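Local coordinates for protein glutamyl-tRNA(Gln) amidotransferase subunit B, mitochondrial (Saccharomyces cerevisiae, PDB 4N0H) that forms the GatB-family catalytic-domain subunit of a mitochondrial amidotransferase complex with subunit F and one further protein chain, at residues A71-L76 and S302-L307; F88-Y93 and P287-P292. All blocks are in the same frame, centred on the assembly; numbering follows the deposited sequence. Where two conformers were deposited one is given.

Contact 1: residues A71-L76 and S302-L307; sequences AMKLSL and SGVRGL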
loop_
_atom_site.group_PDB
_atom_site.type_symbol
_atom_site.label_atom_id
_atom_site.label_comp_id
_atom_site.label_asym_id
_atom_site.label_seq_id
_atom_site.Cartn_x
_atom_site.Cartn_y
_atom_site.Cartn_z
ATOM N N ALA B 71 -20.145 -12.157 10.363
ATOM C CA ALA B 71 -19.530 -11.776 11.632
ATOM C C ALA B 71 -20.522 -11.053 12.557
ATOM O O ALA B 71 -20.451 -11.179 13.783
ATOM C CB ALA B 71 -18.295 -10.932 11.400
ATOM N N MET B 72 -21.436 -10.288 11.968
ATOM C CA MET B 72 -22.499 -9.643 12.740
ATOM C C MET B 72 -23.390 -10.671 13.437
ATOM O O MET B 72 -23.669 -10.557 14.630
ATOM C CB MET B 72 -23.351 -8.746 11.840
ATOM C CG MET B 72 -22.957 -7.281 11.889
ATOM S SD MET B 72 -23.144 -6.634 13.562
ATOM C CE MET B 72 -22.831 -4.904 13.277
ATOM N N LYS B 73 -23.828 -11.676 12.685
ATOM C CA LYS B 73 -24.716 -12.701 13.227
ATOM C C LYS B 73 -24.063 -13.436 14.394
ATOM O O LYS B 73 -24.709 -13.703 15.414
ATOM C CB LYS B 73 -25.152 -13.682 12.135
ATOM C CG LYS B 73 -25.890 -13.020 10.981
ATOM C CD LYS B 73 -26.320 -14.024 9.921
ATOM C CE LYS B 73 -27.489 -14.863 10.396
ATOM N NZ LYS B 73 -27.913 -15.865 9.375
ATOM N N LEU B 74 -22.776 -13.736 14.257
ATOM C CA LEU B 74 -22.050 -14.411 15.327
ATOM C C LEU B 74 -21.904 -13.522 16.564
ATOM O O LEU B 74 -22.101 -13.984 17.682
ATOM C CB LEU B 74 -20.675 -14.878 14.848
ATOM C CG LEU B 74 -19.860 -15.599 15.919
ATOM C CD1 LEU B 74 -20.604 -16.841 16.427
ATOM C CD2 LEU B 74 -18.486 -15.964 15.388
ATOM N N SER B 75 -21.557 -12.252 16.359
ATOM C CA SER B 75 -21.394 -11.311 17.468
ATOM C C SER B 75 -22.695 -11.176 18.253
ATOM O O SER B 75 -22.691 -11.168 19.481
ATOM C CB SER B 75 -20.967 -9.932 16.957
ATOM O OG SER B 75 -19.780 -10.010 16.188
ATOM N N LEU B 76 -23.805 -11.078 17.530
ATOM C CA LEU B 76 -25.117 -10.933 18.147
ATOM C C LEU B 76 -25.484 -12.178 18.949
ATOM O O LEU B 76 -25.996 -12.082 20.065
ATOM C CB LEU B 76 -26.177 -10.651 17.080
ATOM C CG LEU B 76 -26.131 -9.251 16.463
ATOM C CD1 LEU B 76 -27.094 -9.141 15.293
ATOM C CD2 LEU B 76 -26.452 -8.205 17.519
ATOM N N SER B 302 -29.475 -3.485 14.741
ATOM C CA SER B 302 -30.901 -3.802 14.790
ATOM C C SER B 302 -31.369 -4.532 13.531
ATOM O O SER B 302 -32.215 -5.414 13.603
ATOM C CB SER B 302 -31.739 -2.540 15.025
ATOM O OG SER B 302 -31.301 -1.480 14.188
ATOM N N GLY B 303 -30.808 -4.166 12.382
ATOM C CA GLY B 303 -31.168 -4.801 11.125
ATOM C C GLY B 303 -30.865 -6.289 11.102
ATOM O O GLY B 303 -31.741 -7.110 10.819
ATOM N N VAL B 304 -29.617 -6.637 11.406
ATOM C CA VAL B 304 -29.181 -8.034 11.430
ATOM C C VAL B 304 -29.888 -8.815 12.543
ATOM O O VAL B 304 -30.130 -10.016 12.414
ATOM C CB VAL B 304 -27.633 -8.135 11.559
ATOM C CG1 VAL B 304 -27.176 -9.580 11.702
ATOM C CG2 VAL B 304 -26.964 -7.490 10.351
ATOM N N ARG B 305 -30.223 -8.127 13.632
ATOM C CA ARG B 305 -30.938 -8.754 14.744
ATOM C C ARG B 305 -32.252 -9.373 14.282
ATOM O O ARG B 305 -32.627 -10.462 14.719
ATOM C CB ARG B 305 -31.208 -7.739 15.858
ATOM C CG ARG B 305 -30.593 -8.113 17.196
ATOM C CD ARG B 305 -30.789 -7.021 18.240
ATOM N NE ARG B 305 -29.869 -7.190 19.363
ATOM C CZ ARG B 305 -29.158 -6.205 19.900
ATOM N NH1 ARG B 305 -29.267 -4.974 19.425
ATOM N NH2 ARG B 305 -28.339 -6.446 20.913
ATOM N N GLY B 306 -32.943 -8.678 13.387
ATOM C CA GLY B 306 -34.218 -9.155 12.883
ATOM C C GLY B 306 -34.096 -10.360 11.971
ATOM O O GLY B 306 -35.061 -11.091 11.759
ATOM N N LEU B 307 -32.901 -10.575 11.434
ATOM C CA LEU B 307 -32.679 -11.653 10.481
ATOM C C LEU B 307 -32.097 -12.899 11.171
ATOM O O LEU B 307 -31.852 -13.925 10.536
ATOM C CB LEU B 307 -31.837 -11.133 9.299
ATOM C CG LEU B 307 -30.450 -11.573 8.814
ATOM C CD1 LEU B 307 -29.966 -10.580 7.751
ATOM C CD2 LEU B 307 -29.412 -11.678 9.917
#

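Contact 2: residues F88-Y93 and P287-P292; sequences FDRKHY and PDPELP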
loop_
_atom_site.group_PDB
_atom_site.type_symbol
_atom_site.label_atom_id
_atom_site.label_comp_id
_atom_site.label_asym_id
_atom_site.label_seq_id
_atom_site.Cartn_x
_atom_site.Cartn_y
_atom_site.Cartn_z
ATOM N N PHE B 88 -8.201 -3.999 9.111
ATOM C CA PHE B 88 -7.356 -5.139 8.805
ATOM C C PHE B 88 -5.891 -4.732 8.838
ATOM O O PHE B 88 -5.533 -3.649 8.379
ATOM C CB PHE B 88 -7.716 -5.717 7.436
ATOM C CG PHE B 88 -9.048 -6.398 7.407
ATOM C CD1 PHE B 88 -10.192 -5.699 7.067
ATOM C CD2 PHE B 88 -9.161 -7.734 7.747
ATOM C CE1 PHE B 88 -11.423 -6.327 7.050
ATOM C CE2 PHE B 88 -10.391 -8.366 7.732
ATOM C CZ PHE B 88 -11.520 -7.662 7.384
ATOM N N ASP B 89 -5.049 -5.608 9.373
ATOM C CA ASP B 89 -3.613 -5.354 9.442
ATOM C C ASP B 89 -2.854 -6.442 8.697
ATOM O O ASP B 89 -3.370 -7.537 8.495
ATOM C CB ASP B 89 -3.146 -5.305 10.897
ATOM C CG ASP B 89 -4.087 -4.507 11.784
ATOM O OD1 ASP B 89 -4.752 -5.122 12.649
ATOM O OD2 ASP B 89 -4.168 -3.268 11.608
ATOM N N ARG B 90 -1.628 -6.132 8.292
ATOM C CA ARG B 90 -0.779 -7.091 7.598
ATOM C C ARG B 90 0.155 -7.802 8.573
ATOM O O ARG B 90 0.920 -7.161 9.295
ATOM C CB ARG B 90 0.045 -6.384 6.521
ATOM C CG ARG B 90 -0.803 -5.679 5.482
ATOM C CD ARG B 90 0.053 -4.988 4.436
ATOM N NE ARG B 90 -0.765 -4.403 3.380
ATOM C CZ ARG B 90 -0.277 -3.681 2.376
ATOM N NH1 ARG B 90 1.026 -3.460 2.293
ATOM N NH2 ARG B 90 -1.091 -3.183 1.452
ATOM N N LYS B 91 0.078 -9.129 8.587
ATOM C CA LYS B 91 0.953 -9.960 9.400
ATOM C C LYS B 91 1.989 -10.575 8.467
ATOM O O LYS B 91 1.653 -11.436 7.658
ATOM C CB LYS B 91 0.137 -11.052 10.097
ATOM C CG LYS B 91 0.954 -12.062 10.896
ATOM C CD LYS B 91 0.047 -13.151 11.467
ATOM C CE LYS B 91 0.818 -14.141 12.325
ATOM N NZ LYS B 91 -0.101 -15.141 12.950
ATOM N N HIS B 92 3.238 -10.128 8.577
ATOM C CA HIS B 92 4.260 -10.442 7.575
ATOM C C HIS B 92 5.076 -11.706 7.874
ATOM O O HIS B 92 5.621 -11.856 8.972
ATOM C CB HIS B 92 5.233 -9.266 7.406
ATOM C CG HIS B 92 4.598 -8.005 6.897
ATOM N ND1 HIS B 92 4.160 -7.001 7.734
ATOM C CD2 HIS B 92 4.350 -7.578 5.636
ATOM C CE1 HIS B 92 3.663 -6.011 7.011
ATOM N NE2 HIS B 92 3.762 -6.339 5.735
ATOM N N TYR B 93 5.149 -12.597 6.885
ATOM C CA TYR B 93 6.113 -13.701 6.863
ATOM C C TYR B 93 6.136 -14.383 5.493
ATOM O O TYR B 93 5.183 -14.273 4.722
ATOM C CB TYR B 93 5.836 -14.721 7.973
ATOM C CG TYR B 93 4.512 -15.438 7.861
ATOM C CD1 TYR B 93 3.353 -14.891 8.402
ATOM C CD2 TYR B 93 4.423 -16.675 7.233
ATOM C CE1 TYR B 93 2.138 -15.551 8.310
ATOM C CE2 TYR B 93 3.217 -17.343 7.134
ATOM C CZ TYR B 93 2.078 -16.778 7.673
ATOM O OH TYR B 93 0.879 -17.444 7.572
ATOM N N PRO B 287 -1.253 -1.697 9.961
ATOM C CA PRO B 287 -2.609 -1.489 9.445
ATOM C C PRO B 287 -2.562 -1.382 7.927
ATOM O O PRO B 287 -1.672 -0.709 7.401
ATOM C CB PRO B 287 -3.007 -0.148 10.057
ATOM C CG PRO B 287 -2.217 -0.073 11.321
ATOM C CD PRO B 287 -0.894 -0.707 10.990
ATOM N N ASP B 288 -3.472 -2.059 7.231
ATOM C CA ASP B 288 -3.460 -2.011 5.777
ATOM C C ASP B 288 -3.699 -0.580 5.297
ATOM O O ASP B 288 -4.631 0.083 5.747
ATOM C CB ASP B 288 -4.488 -2.962 5.174
ATOM C CG ASP B 288 -4.294 -3.148 3.686
ATOM O OD1 ASP B 288 -4.862 -2.354 2.904
ATOM O OD2 ASP B 288 -3.567 -4.084 3.297
ATOM N N PRO B 289 -2.831 -0.090 4.401
ATOM C CA PRO B 289 -2.923 1.302 3.949
ATOM C C PRO B 289 -3.976 1.527 2.869
ATOM O O PRO B 289 -4.242 2.679 2.532
ATOM C CB PRO B 289 -1.519 1.587 3.406
ATOM C CG PRO B 289 -0.989 0.254 3.001
ATOM C CD PRO B 289 -1.597 -0.755 3.939
ATOM N N GLU B 290 -4.574 0.456 2.351
ATOM C CA GLU B 290 -5.560 0.571 1.274
ATOM C C GLU B 290 -7.008 0.365 1.722
ATOM O O GLU B 290 -7.909 1.078 1.281
ATOM C CB GLU B 290 -5.247 -0.421 0.156
ATOM C CG GLU B 290 -3.938 -0.169 -0.552
ATOM C CD GLU B 290 -3.857 -0.906 -1.875
ATOM O OE1 GLU B 290 -4.046 -2.143 -1.883
ATOM O OE2 GLU B 290 -3.623 -0.243 -2.909
ATOM N N LEU B 291 -7.229 -0.618 2.585
ATOM C CA LEU B 291 -8.581 -0.982 2.988
ATOM C C LEU B 291 -9.208 0.063 3.910
ATOM O O LEU B 291 -8.568 0.540 4.845
ATOM C CB LEU B 291 -8.583 -2.355 3.664
ATOM C CG LEU B 291 -8.153 -3.515 2.763
ATOM C CD1 LEU B 291 -7.799 -4.737 3.592
ATOM C CD2 LEU B 291 -9.258 -3.845 1.765
ATOM N N PRO B 292 -10.469 0.428 3.640
ATOM C CA PRO B 292 -11.183 1.364 4.517
ATOM C C PRO B 292 -11.474 0.716 5.864
ATOM O O PRO B 292 -11.587 -0.503 5.924
ATOM C CB PRO B 292 -12.508 1.600 3.779
ATOM C CG PRO B 292 -12.279 1.120 2.372
ATOM C CD PRO B 292 -11.287 0.005 2.492
HETATM O O HOH W 1 -3.826 -3.519 0.625
#

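Contact 1: residues A71-L76 and S302-L307
V304 points its CG1 methyl into the shallow notch between K73 and L76, one helical turn of helix 65-78 apart along the chain. CG1 lies anti to the backbone N (chi1 175°), which carries that branch outward to 3.6 Å from L76 CD1 and 3.7 Å from K73 CG. CG1 also meets M72 CB at 3.9 Å, with CG2 slightly farther, at 4.1 Å from M72 CB. A beta-branched valine suits the spot, since one short methyl serves three neighbours without a long chain to fold away. Beyond CB the M72 chain bends at chi2 and its end turns away from 302-307; M72 also packs on V300 and I301 of the same helix, and on F111. The segment axes, 71-76 and 302-306, approach to 9.7 Å and lie 82° apart, a helix crossing built from apolar side chains and the hydrocarbon parts of K73 and R305, with no hydrogen bond between the segments. L76 reaches both V304 and R305: CD1 comes to 3.7 Å from R305 N, and CD2 lies over one face of the R305 guanidinium in the conformer given, one of two, so that placement is doubtful. K73 works as a greasy stem with a charged end. Its chain runs across L307 at about a right angle, CE 3.8 Å from L307 CD2, and the bend at chi3 helps bring NZ to L198 O, which accepts its hydrogen bond. Y112 of subunit F packs against both V304 and L307, extending this apolar patch across the subunit boundary.

Contact 2: residues F88-Y93 and P287-P292
One face of the R90 guanidinium carries P289, whose CD sits 3.4 Å above the plane and toward the rim, while D288 OD2 and a water lie at the edge, in the plane. The salt bridge is made chiefly through NE, 2.8 Å from OD2, with a weaker bond from NH2 to the same oxygen. The two flat groups are turned 64° apart, and NE meets OD2 from above the carboxylate plane. An extended R90 chain from CG to NE delivers the group here, and the water takes a hydrogen bond from NH2 at 2.9 Å. With CG anti to the backbone N (chi1 -168°), the D288 carboxylate turns one oxygen to R90 and the other, OD1, to the loop amides: the E290 N bond makes an Asx turn, and with the L291 N bond an Asx motif, fixing the loop around D288. D288 N donates to F88 O at 2.8 Å, nearly straight at 173°. Beside this bond F88 CB touches L291 CD1, at 4.0 Å. P289 and P292, with no N-H and a fixed phi, disfavour a continued strand. D89 and P287 form an antiparallel non-hydrogen-bonded pair, with D89 OD1 bonded to Y108 N. NH1 and NH2 of R90 also hydrogen-bond to another protein chain. Strand 89-92 lies between strand 102-120 and the short strand 286-287, whose following loop leads to helix 298-306.

Contact 1 and contact 2 both join an early part of the chain to its closing part: helix 65-78 and strand 89-92 on one hand, the strand 286-287 loop and helix 298-306 on the other. In sequence, contact 2 falls between the two halves of contact 1, since 88-93 follows 71-76 and 287-292 precedes 302-307. Their centres are 26 Å apart and their nearest atoms about 9 Å, so they do not touch. Contact 2 mixes a salt bridge and backbone bonds with apolar packing, whereas contact 1 has no hydrogen bond across it. Each also meets another chain: subunit F at contact 1, and another protein chain at contact 2.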